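Local atomic coordinates of N-acyl-D-glutamate deacylase (Bordetella bronchiseptica, PDB entry 3GIP), a protein that hydrolyses the amide bond of N-acyl-D-glutamates, releasing D-glutamate and a carboxylate, as a zinc-containing member of the amidohydrolase superfamily. Residues G61-H66 with I87-V92; S247-M252 with V277-Y282; C360-D365 with G379-V384. All blocks are in the same frame, centred on the assembly; numbering follows the deposited sequence.

Contact 1: G61-H66 with I87-V92; sequences GFIDVH and ITTVVV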
loop_
_atom_site.group_PDB
_atom_site.type_symbol
_atom_site.label_atom_id
_atom_site.label_comp_id
_atom_site.label_asym_id
_atom_site.label_seq_id
_atom_site.Cartn_x
_atom_site.Cartn_y
_atom_site.Cartn_z
ATOM N N GLY A 61 -2.526 10.276 11.277
ATOM C CA GLY A 61 -3.172 9.097 10.723
ATOM C C GLY A 61 -2.153 8.307 9.921
ATOM O O GLY A 61 -1.247 8.890 9.319
ATOM N N PHE A 62 -2.284 6.984 9.898
ATOM C CA PHE A 62 -1.323 6.174 9.160
ATOM C C PHE A 62 -1.528 6.231 7.653
ATOM O O PHE A 62 -2.657 6.290 7.160
ATOM C CB PHE A 62 -1.366 4.721 9.641
ATOM C CG PHE A 62 -1.224 4.573 11.132
ATOM C CD1 PHE A 62 -0.375 5.412 11.850
ATOM C CD2 PHE A 62 -1.938 3.593 11.819
ATOM C CE1 PHE A 62 -0.240 5.278 13.230
ATOM C CE2 PHE A 62 -1.809 3.452 13.198
ATOM C CZ PHE A 62 -0.960 4.294 13.904
ATOM N N ILE A 63 -0.413 6.221 6.931
ATOM C CA ILE A 63 -0.428 6.280 5.479
ATOM C C ILE A 63 -0.037 4.923 4.899
ATOM O O ILE A 63 1.110 4.488 5.016
ATOM C CB ILE A 63 0.543 7.377 4.972
ATOM C CG1 ILE A 63 0.116 8.733 5.541
ATOM C CG2 ILE A 63 0.550 7.415 3.450
ATOM C CD1 ILE A 63 0.975 9.900 5.091
ATOM N N ASP A 64 -1.013 4.255 4.286
ATOM C CA ASP A 64 -0.801 2.947 3.678
ATOM C C ASP A 64 -0.245 3.171 2.283
ATOM O O ASP A 64 -0.990 3.459 1.346
ATOM C CB ASP A 64 -2.131 2.194 3.601
ATOM C CG ASP A 64 -1.969 0.769 3.118
ATOM O OD1 ASP A 64 -0.827 0.355 2.818
ATOM O OD2 ASP A 64 -2.994 0.060 3.040
ATOM N N VAL A 65 1.068 3.028 2.150
ATOM C CA VAL A 65 1.727 3.258 0.878
ATOM C C VAL A 65 1.554 2.150 -0.152
ATOM O O VAL A 65 1.948 2.319 -1.302
ATOM C CB VAL A 65 3.239 3.532 1.080
ATOM C CG1 VAL A 65 3.419 4.693 2.055
ATOM C CG2 VAL A 65 3.947 2.277 1.596
ATOM N N HIS A 66 0.969 1.021 0.243
ATOM C CA HIS A 66 0.778 -0.057 -0.719
ATOM C C HIS A 66 -0.634 -0.612 -0.740
ATOM O O HIS A 66 -0.900 -1.712 -0.240
ATOM C CB HIS A 66 1.754 -1.210 -0.481
ATOM C CG HIS A 66 1.934 -2.080 -1.686
ATOM N ND1 HIS A 66 2.970 -1.909 -2.578
ATOM C CD2 HIS A 66 1.157 -3.065 -2.196
ATOM C CE1 HIS A 66 2.823 -2.748 -3.589
ATOM N NE2 HIS A 66 1.730 -3.460 -3.381
ATOM N N ILE A 87 -5.640 3.852 9.439
ATOM C CA ILE A 87 -5.198 4.421 8.168
ATOM C C ILE A 87 -6.086 5.576 7.707
ATOM O O ILE A 87 -7.307 5.437 7.650
ATOM C CB ILE A 87 -5.177 3.325 7.084
ATOM C CG1 ILE A 87 -4.165 2.246 7.474
ATOM C CG2 ILE A 87 -4.826 3.917 5.729
ATOM C CD1 ILE A 87 -4.285 0.973 6.659
ATOM N N THR A 88 -5.462 6.707 7.376
ATOM C CA THR A 88 -6.189 7.896 6.923
ATOM C C THR A 88 -5.873 8.285 5.477
ATOM O O THR A 88 -6.546 9.142 4.897
ATOM C CB THR A 88 -5.884 9.110 7.819
ATOM O OG1 THR A 88 -4.468 9.321 7.870
ATOM C CG2 THR A 88 -6.408 8.882 9.225
ATOM N N THR A 89 -4.842 7.672 4.908
ATOM C CA THR A 89 -4.446 7.934 3.525
ATOM C C THR A 89 -3.942 6.636 2.911
ATOM O O THR A 89 -3.266 5.854 3.577
ATOM C CB THR A 89 -3.295 8.974 3.431
ATOM O OG1 THR A 89 -3.749 10.245 3.907
ATOM C CG2 THR A 89 -2.815 9.123 1.986
ATOM N N VAL A 90 -4.280 6.399 1.649
ATOM C CA VAL A 90 -3.804 5.206 0.971
ATOM C C VAL A 90 -3.278 5.567 -0.405
ATOM O O VAL A 90 -3.830 6.432 -1.086
ATOM C CB VAL A 90 -4.908 4.134 0.805
ATOM C CG1 VAL A 90 -6.048 4.666 -0.057
ATOM C CG2 VAL A 90 -4.308 2.878 0.175
ATOM N N VAL A 91 -2.185 4.921 -0.791
ATOM C CA VAL A 91 -1.599 5.126 -2.104
ATOM C C VAL A 91 -2.021 3.900 -2.910
ATOM O O VAL A 91 -1.633 2.772 -2.592
ATOM C CB VAL A 91 -0.058 5.200 -2.038
ATOM C CG1 VAL A 91 0.514 5.416 -3.436
ATOM C CG2 VAL A 91 0.367 6.334 -1.110
ATOM N N VAL A 92 -2.836 4.118 -3.937
ATOM C CA VAL A 92 -3.317 3.021 -4.774
ATOM C C VAL A 92 -2.592 2.975 -6.118
ATOM O O VAL A 92 -1.749 3.830 -6.405
ATOM C CB VAL A 92 -4.839 3.148 -5.033
ATOM C CG1 VAL A 92 -5.594 3.195 -3.708
ATOM C CG2 VAL A 92 -5.129 4.405 -5.851
#

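Contact 2: S247-M252 with V277-Y282; sequences SHHKCM and VALDIY. With ZN (zinc ion), chain F; FMT (formic acid), chain D.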
loop_
_atom_site.group_PDB
_atom_site.type_symbol
_atom_site.label_atom_id
_atom_site.label_comp_id
_atom_site.label_asym_id
_atom_site.label_seq_id
_atom_site.Cartn_x
_atom_site.Cartn_y
_atom_site.Cartn_z
ATOM N N SER A 247 8.531 -2.123 -3.577
ATOM C CA SER A 247 7.311 -2.602 -2.940
ATOM C C SER A 247 7.450 -3.934 -2.216
ATOM O O SER A 247 8.201 -4.811 -2.642
ATOM C CB SER A 247 6.198 -2.727 -3.983
ATOM O OG SER A 247 5.909 -1.468 -4.567
ATOM N N HIS A 248 6.693 -4.064 -1.128
ATOM C CA HIS A 248 6.656 -5.275 -0.311
ATOM C C HIS A 248 7.921 -6.113 -0.443
ATOM O O HIS A 248 7.888 -7.258 -0.895
ATOM C CB HIS A 248 5.406 -6.114 -0.660
ATOM C CG HIS A 248 5.143 -6.273 -2.132
ATOM N ND1 HIS A 248 6.087 -6.745 -3.018
ATOM C CD2 HIS A 248 4.010 -6.096 -2.853
ATOM C CE1 HIS A 248 5.549 -6.857 -4.218
ATOM N NE2 HIS A 248 4.288 -6.471 -4.146
ATOM N N HIS A 249 9.042 -5.534 -0.027
ATOM C CA HIS A 249 10.319 -6.217 -0.133
ATOM C C HIS A 249 10.346 -7.477 0.714
ATOM O O HIS A 249 9.971 -7.468 1.893
ATOM C CB HIS A 249 11.460 -5.278 0.252
ATOM C CG HIS A 249 12.808 -5.793 -0.138
ATOM N ND1 HIS A 249 13.022 -6.500 -1.303
ATOM C CD2 HIS A 249 14.010 -5.707 0.478
ATOM C CE1 HIS A 249 14.299 -6.829 -1.385
ATOM N NE2 HIS A 249 14.919 -6.359 -0.317
ATOM N N LYS A 250 10.809 -8.559 0.099
ATOM C CA LYS A 250 10.836 -9.859 0.752
ATOM C C LYS A 250 11.744 -10.817 -0.001
ATOM O O LYS A 250 12.158 -10.543 -1.130
ATOM C CB LYS A 250 9.428 -10.452 0.736
ATOM C CG LYS A 250 8.984 -10.844 -0.681
ATOM C CD LYS A 250 7.586 -11.438 -0.718
ATOM C CE LYS A 250 6.522 -10.365 -0.687
ATOM N NZ LYS A 250 6.488 -9.565 -1.959
ATOM N N CYS A 251 12.024 -11.949 0.638
ATOM C CA CYS A 251 12.830 -13.018 0.060
ATOM C C CYS A 251 12.016 -14.299 0.237
ATOM O O CYS A 251 11.835 -14.786 1.356
ATOM C CB CYS A 251 14.174 -13.131 0.779
ATOM S SG CYS A 251 15.225 -11.681 0.547
ATOM N N MET A 252 11.512 -14.830 -0.872
ATOM C CA MET A 252 10.684 -16.030 -0.849
ATOM C C MET A 252 11.456 -17.328 -1.051
ATOM O O MET A 252 12.390 -17.387 -1.852
ATOM C CB MET A 252 9.589 -15.915 -1.911
ATOM C CG MET A 252 8.652 -14.730 -1.694
ATOM S SD MET A 252 7.365 -14.648 -2.962
ATOM C CE MET A 252 6.279 -15.979 -2.405
ATOM N N VAL A 277 15.736 6.346 -2.525
ATOM C CA VAL A 277 15.193 4.999 -2.540
ATOM C C VAL A 277 14.577 4.651 -1.197
ATOM O O VAL A 277 15.150 4.930 -0.141
ATOM C CB VAL A 277 16.283 3.951 -2.883
ATOM C CG1 VAL A 277 17.373 3.964 -1.831
ATOM C CG2 VAL A 277 15.657 2.566 -2.994
ATOM N N ALA A 278 13.389 4.067 -1.244
ATOM C CA ALA A 278 12.694 3.648 -0.037
ATOM C C ALA A 278 12.071 2.289 -0.318
ATOM O O ALA A 278 12.210 1.749 -1.414
ATOM C CB ALA A 278 11.621 4.665 0.345
ATOM N N LEU A 279 11.395 1.728 0.675
ATOM C CA LEU A 279 10.759 0.431 0.506
ATOM C C LEU A 279 9.635 0.292 1.513
ATOM O O LEU A 279 9.420 1.173 2.346
ATOM C CB LEU A 279 11.777 -0.699 0.721
ATOM C CG LEU A 279 12.434 -0.793 2.108
ATOM C CD1 LEU A 279 12.891 -2.224 2.351
ATOM C CD2 LEU A 279 13.614 0.159 2.221
ATOM N N ASP A 280 8.904 -0.811 1.425
ATOM C CA ASP A 280 7.833 -1.058 2.371
ATOM C C ASP A 280 7.596 -2.548 2.533
ATOM O O ASP A 280 7.994 -3.352 1.683
ATOM C CB ASP A 280 6.538 -0.328 1.950
ATOM C CG ASP A 280 6.094 -0.656 0.530
ATOM O OD1 ASP A 280 5.594 -1.775 0.287
ATOM O OD2 ASP A 280 6.244 0.220 -0.351
ATOM N N ILE A 281 6.980 -2.910 3.652
ATOM C CA ILE A 281 6.655 -4.300 3.941
ATOM C C ILE A 281 5.330 -4.380 4.683
ATOM O O ILE A 281 4.808 -3.371 5.167
ATOM C CB ILE A 281 7.716 -4.981 4.872
ATOM C CG1 ILE A 281 7.807 -4.248 6.220
ATOM C CG2 ILE A 281 9.068 -5.020 4.202
ATOM C CD1 ILE A 281 6.839 -4.749 7.300
ATOM N N TYR A 282 4.778 -5.589 4.734
ATOM C CA TYR A 282 3.594 -5.863 5.532
ATOM C C TYR A 282 4.200 -6.858 6.527
ATOM O O TYR A 282 5.090 -7.632 6.173
ATOM C CB TYR A 282 2.436 -6.460 4.709
ATOM C CG TYR A 282 2.806 -7.511 3.697
ATOM C CD1 TYR A 282 3.076 -8.823 4.085
ATOM C CD2 TYR A 282 2.870 -7.198 2.340
ATOM C CE1 TYR A 282 3.401 -9.797 3.147
ATOM C CE2 TYR A 282 3.193 -8.159 1.395
ATOM C CZ TYR A 282 3.458 -9.458 1.804
ATOM O OH TYR A 282 3.781 -10.410 0.870
HETATM ZN ZN ZN F . 2.943 -6.556 -5.766
HETATM C C FMT D . 2.762 -9.932 -2.291
HETATM O O1 FMT D . 1.753 -10.340 -1.772
HETATM O O2 FMT D . 3.790 -9.545 -1.529
HETATM O O HOH W 1 4.997 0.053 -2.552
HETATM O O HOH W 2 6.663 -7.293 2.499
#

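Contact 3: C360-D365 with G379-V384; sequences CMVGSD and GSFTRV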
loop_
_atom_site.group_PDB
_atom_site.type_symbol
_atom_site.label_atom_id
_atom_site.label_comp_id
_atom_site.label_asym_id
_atom_site.label_seq_id
_atom_site.Cartn_x
_atom_site.Cartn_y
_atom_site.Cartn_z
ATOM N N CYS A 360 12.250 1.996 5.420
ATOM C CA CYS A 360 11.127 1.085 5.254
ATOM C C CYS A 360 9.822 1.607 5.836
ATOM O O CYS A 360 9.719 1.900 7.026
ATOM C CB CYS A 360 11.439 -0.286 5.870
ATOM S SG CYS A 360 10.294 -1.576 5.314
ATOM N N MET A 361 8.820 1.715 4.974
ATOM C CA MET A 361 7.495 2.170 5.369
ATOM C C MET A 361 6.611 0.930 5.503
ATOM O O MET A 361 7.074 -0.195 5.285
ATOM C CB MET A 361 6.929 3.090 4.285
ATOM C CG MET A 361 7.854 4.239 3.923
ATOM S SD MET A 361 7.327 5.137 2.444
ATOM C CE MET A 361 7.868 4.021 1.171
ATOM N N VAL A 362 5.346 1.131 5.858
ATOM C CA VAL A 362 4.412 0.019 5.990
ATOM C C VAL A 362 3.379 0.082 4.867
ATOM O O VAL A 362 2.759 1.127 4.635
ATOM C CB VAL A 362 3.678 0.054 7.353
ATOM C CG1 VAL A 362 2.726 -1.136 7.474
ATOM C CG2 VAL A 362 4.695 0.043 8.484
ATOM N N GLY A 363 3.220 -1.038 4.166
ATOM C CA GLY A 363 2.253 -1.139 3.081
ATOM C C GLY A 363 1.444 -2.396 3.336
ATOM O O GLY A 363 2.011 -3.483 3.398
ATOM N N SER A 364 0.126 -2.267 3.472
ATOM C CA SER A 364 -0.710 -3.427 3.779
ATOM C C SER A 364 -0.872 -4.432 2.647
ATOM O O SER A 364 -0.959 -5.638 2.892
ATOM C CB SER A 364 -2.099 -2.980 4.236
ATOM O OG SER A 364 -2.883 -2.553 3.133
ATOM N N ASP A 365 -0.923 -3.935 1.413
ATOM C CA ASP A 365 -1.098 -4.784 0.238
ATOM C C ASP A 365 -2.370 -5.622 0.380
ATOM O O ASP A 365 -2.433 -6.772 -0.061
ATOM C CB ASP A 365 0.124 -5.688 0.039
ATOM C CG ASP A 365 0.225 -6.234 -1.375
ATOM O OD1 ASP A 365 -0.570 -5.810 -2.240
ATOM O OD2 ASP A 365 1.107 -7.079 -1.631
ATOM N N GLY A 379 -5.138 -6.129 9.313
ATOM C CA GLY A 379 -4.282 -5.954 10.475
ATOM C C GLY A 379 -2.842 -5.518 10.337
ATOM O O GLY A 379 -2.112 -5.544 11.324
ATOM N N SER A 380 -2.427 -5.091 9.152
ATOM C CA SER A 380 -1.040 -4.685 8.951
ATOM C C SER A 380 -0.478 -3.632 9.905
ATOM O O SER A 380 0.523 -3.874 10.585
ATOM C CB SER A 380 -0.835 -4.200 7.511
ATOM O OG SER A 380 -0.951 -5.271 6.590
ATOM N N PHE A 381 -1.106 -2.462 9.969
ATOM C CA PHE A 381 -0.574 -1.403 10.822
ATOM C C PHE A 381 -0.607 -1.687 12.315
ATOM O O PHE A 381 0.348 -1.385 13.035
ATOM C CB PHE A 381 -1.268 -0.078 10.484
ATOM C CG PHE A 381 -0.773 0.536 9.206
ATOM C CD1 PHE A 381 0.160 1.566 9.230
ATOM C CD2 PHE A 381 -1.173 0.022 7.976
ATOM C CE1 PHE A 381 0.694 2.075 8.045
ATOM C CE2 PHE A 381 -0.649 0.518 6.787
ATOM C CZ PHE A 381 0.287 1.549 6.821
ATOM N N THR A 382 -1.689 -2.290 12.782
ATOM C CA THR A 382 -1.801 -2.605 14.195
ATOM C C THR A 382 -0.920 -3.802 14.561
ATOM O O THR A 382 -0.515 -3.949 15.716
ATOM C CB THR A 382 -3.264 -2.864 14.554
ATOM O OG1 THR A 382 -3.834 -3.748 13.583
ATOM C CG2 THR A 382 -4.044 -1.547 14.553
ATOM N N ARG A 383 -0.609 -4.653 13.585
ATOM C CA ARG A 383 0.264 -5.789 13.859
ATOM C C ARG A 383 1.679 -5.238 14.037
ATOM O O ARG A 383 2.458 -5.750 14.840
ATOM C CB ARG A 383 0.227 -6.804 12.712
ATOM C CG ARG A 383 0.971 -8.109 13.006
ATOM C CD ARG A 383 0.739 -9.122 11.892
ATOM N NE ARG A 383 1.411 -10.406 12.098
ATOM C CZ ARG A 383 1.014 -11.345 12.954
ATOM N NH1 ARG A 383 -0.062 -11.160 13.707
ATOM N NH2 ARG A 383 1.686 -12.488 13.041
ATOM N N VAL A 384 2.021 -4.191 13.291
ATOM C CA VAL A 384 3.345 -3.606 13.456
ATOM C C VAL A 384 3.433 -2.989 14.852
ATOM O O VAL A 384 4.395 -3.224 15.577
ATOM C CB VAL A 384 3.635 -2.518 12.395
ATOM C CG1 VAL A 384 4.902 -1.753 12.764
ATOM C CG2 VAL A 384 3.805 -3.172 11.021
#

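Contact 1: G61-H66 with I87-V92
The carboxylate-bearing CG of Asp-64 stands opposite its own backbone N (chi1 -174°), while CG1 of Ile-87 lies beside its backbone N (chi1 -63°), and these two rotations bring the side chains against each other on one face of the paired strands. Ile-87 meets Asp-64 through two branches, CG2 lying 3.8 Å from Asp-64 CB and CD1 3.9 Å from Asp-64 OD2. Both carboxylate oxygens are held: OD1 accepts from His-66 N at 3.2 Å in an Asx turn, the N-H coming from above the carboxylate plane, and OD2 is gripped by Lys-82 and the hydroxyl of Ser-364. Strands 57-64 and 87-92 run parallel as neighbours in the barrel expected of the amidohydrolase fold, with a beta bulge at Thr-88, the extra residue between the partners of Phe-62 and Ile-63. There Phe-62 O accepts from Thr-88 N at 2.8 Å and, weakly, from Thr-89 N at 3.4 Å. Regular pairing resumes with Asp-64 N to Thr-89 O at 2.9 Å, followed by Val-91 N to Asp-64 O. On the face of Ile-63 and Thr-89 the two side chains lie alongside each other, CG1 of the isoleucine 4.0 Å from CB of the threonine, with Pro-408 of helix 406-412 touching Ile-63. Phe-62 leans away from Ile-87 toward Leu-385, and Val-91 brings its isopropyl group up to the backbone of Val-65.

Contact 2: S247-M252 with V277-Y282
His-248 and Ile-281 lie where the loop 247-252 passes the end of strand 277-281, the directions of the touching parts differing by 66°, so the loop crosses the strand end at a slant, with His-248 and Ile-281 the closest CA pair, and does not extend the sheet as a paired strand. His-248 has backbone angles of the left-handed region (phi 24°). Just after it, His-249 N donates to Asp-280 O at 3.0 Å. The aspartate side chain adds a second hold: its OD1 receives His-248 N at 2.9 Å, with the donor above the carboxylate plane, and a water joins OD2 to Ser-247 OG.

The imidazole of His-248 carries NE2 to the zinc ion at 2.1 Å, where Cys-95 and His-218 also bind. Ser-247 CB covers one face of this ring and formate O2 lies over the other, toward the rim. His-248 CB touches Tyr-282 CE2, the ring carbon next to the hydroxyl-bearing CZ, at 3.6 Å. That hydroxyl donates to formate O2 at 2.6 Å, and the same oxygen accepts from Lys-250 NZ at 2.7 Å; formate O2 lies in the plane of the tyrosine ring, at its edge. The lysine chain bends at its last two torsions, which curls NZ back to His-248 O at 2.9 Å; Glu-222 is its salt-bridge partner. Arg-376 and Ser-288 N also bond the formate, which probably comes from the crystallisation liquor but is consistent with a pocket for a carboxylate near the metal.

Away from that pocket, Leu-279 CD1 packs on His-249 CB at 4.0 Å. Leu-279 also reaches Leu-264 of helix 260-272 and Ile-354 of helix 348-356, while strand 277-281 sits between strands 243-246 and 360-362.

Contact 3: C360-D365 with G379-V384
Val-362 and Phe-381 carry the apolar part of this contact through a CH-pi interaction. The CG1 methyl sits 3.7 Å from the centroid of the Phe-381 ring and only 12° off the ring normal, squarely over the face. Its placement follows from chi1 of Val-362, -179°, which sets CG1 opposite the backbone N and leaves CG2 for another partner. Val-362 CB also lies 3.7 Å from Phe-381 CE1, and the two side chains run past each other in opposite senses. The other methyl, CG2, meets CG2 of Val-384 at 4.2 Å, one helical turn further along.

Van der Waals contact with polar atoms makes up the rest, and no hydrogen bond spans the two segments. Phe-381 CZ comes 3.3 Å from Val-362 O. One residue earlier in the helix, Ser-380 OG rests 3.4 Å from Ser-364 CA and 3.5 Å from Ser-364 CB. The hydroxyls themselves bond to other residues: Ser-380 OG to Arg-376 O, a turn earlier in its helix, and Ser-364 OG chiefly to Asp-64.

Met-404 of helix 397-404 touches Val-362, Phe-381 and Val-384 together, so three elements close round one apolar cluster. Helix 376-391 thus lies against the end of strand 360-362, the last of the parallel barrel strands, whose backbone is bonded to strand 277-281, while Phe-381 also reaches Ile-87 of strand 87-92.

From the N terminus, contact 1 closes a loop of 20 residues holding two short helices between strands 57-64 and 87-92. Contact 2 closes one of 24 residues, including helix 260-272, and contact 3 one of 13, which takes in the first turn of helix 376-391. The three follow in series; none nests or crosses another. They converge nevertheless on one barrel. Strands 277-281 and 360-362 are neighbours, with Ile-281 O receiving Gly-363 N at 3.0 Å. His-66 O receives Asp-365 N at 2.8 Å, which ties the loops that follow strands 57-64 and 360-362. His-66 packs on His-248, which also touches Asp-365, so residues of all three contacts gather near the zinc ion, which His-248 binds.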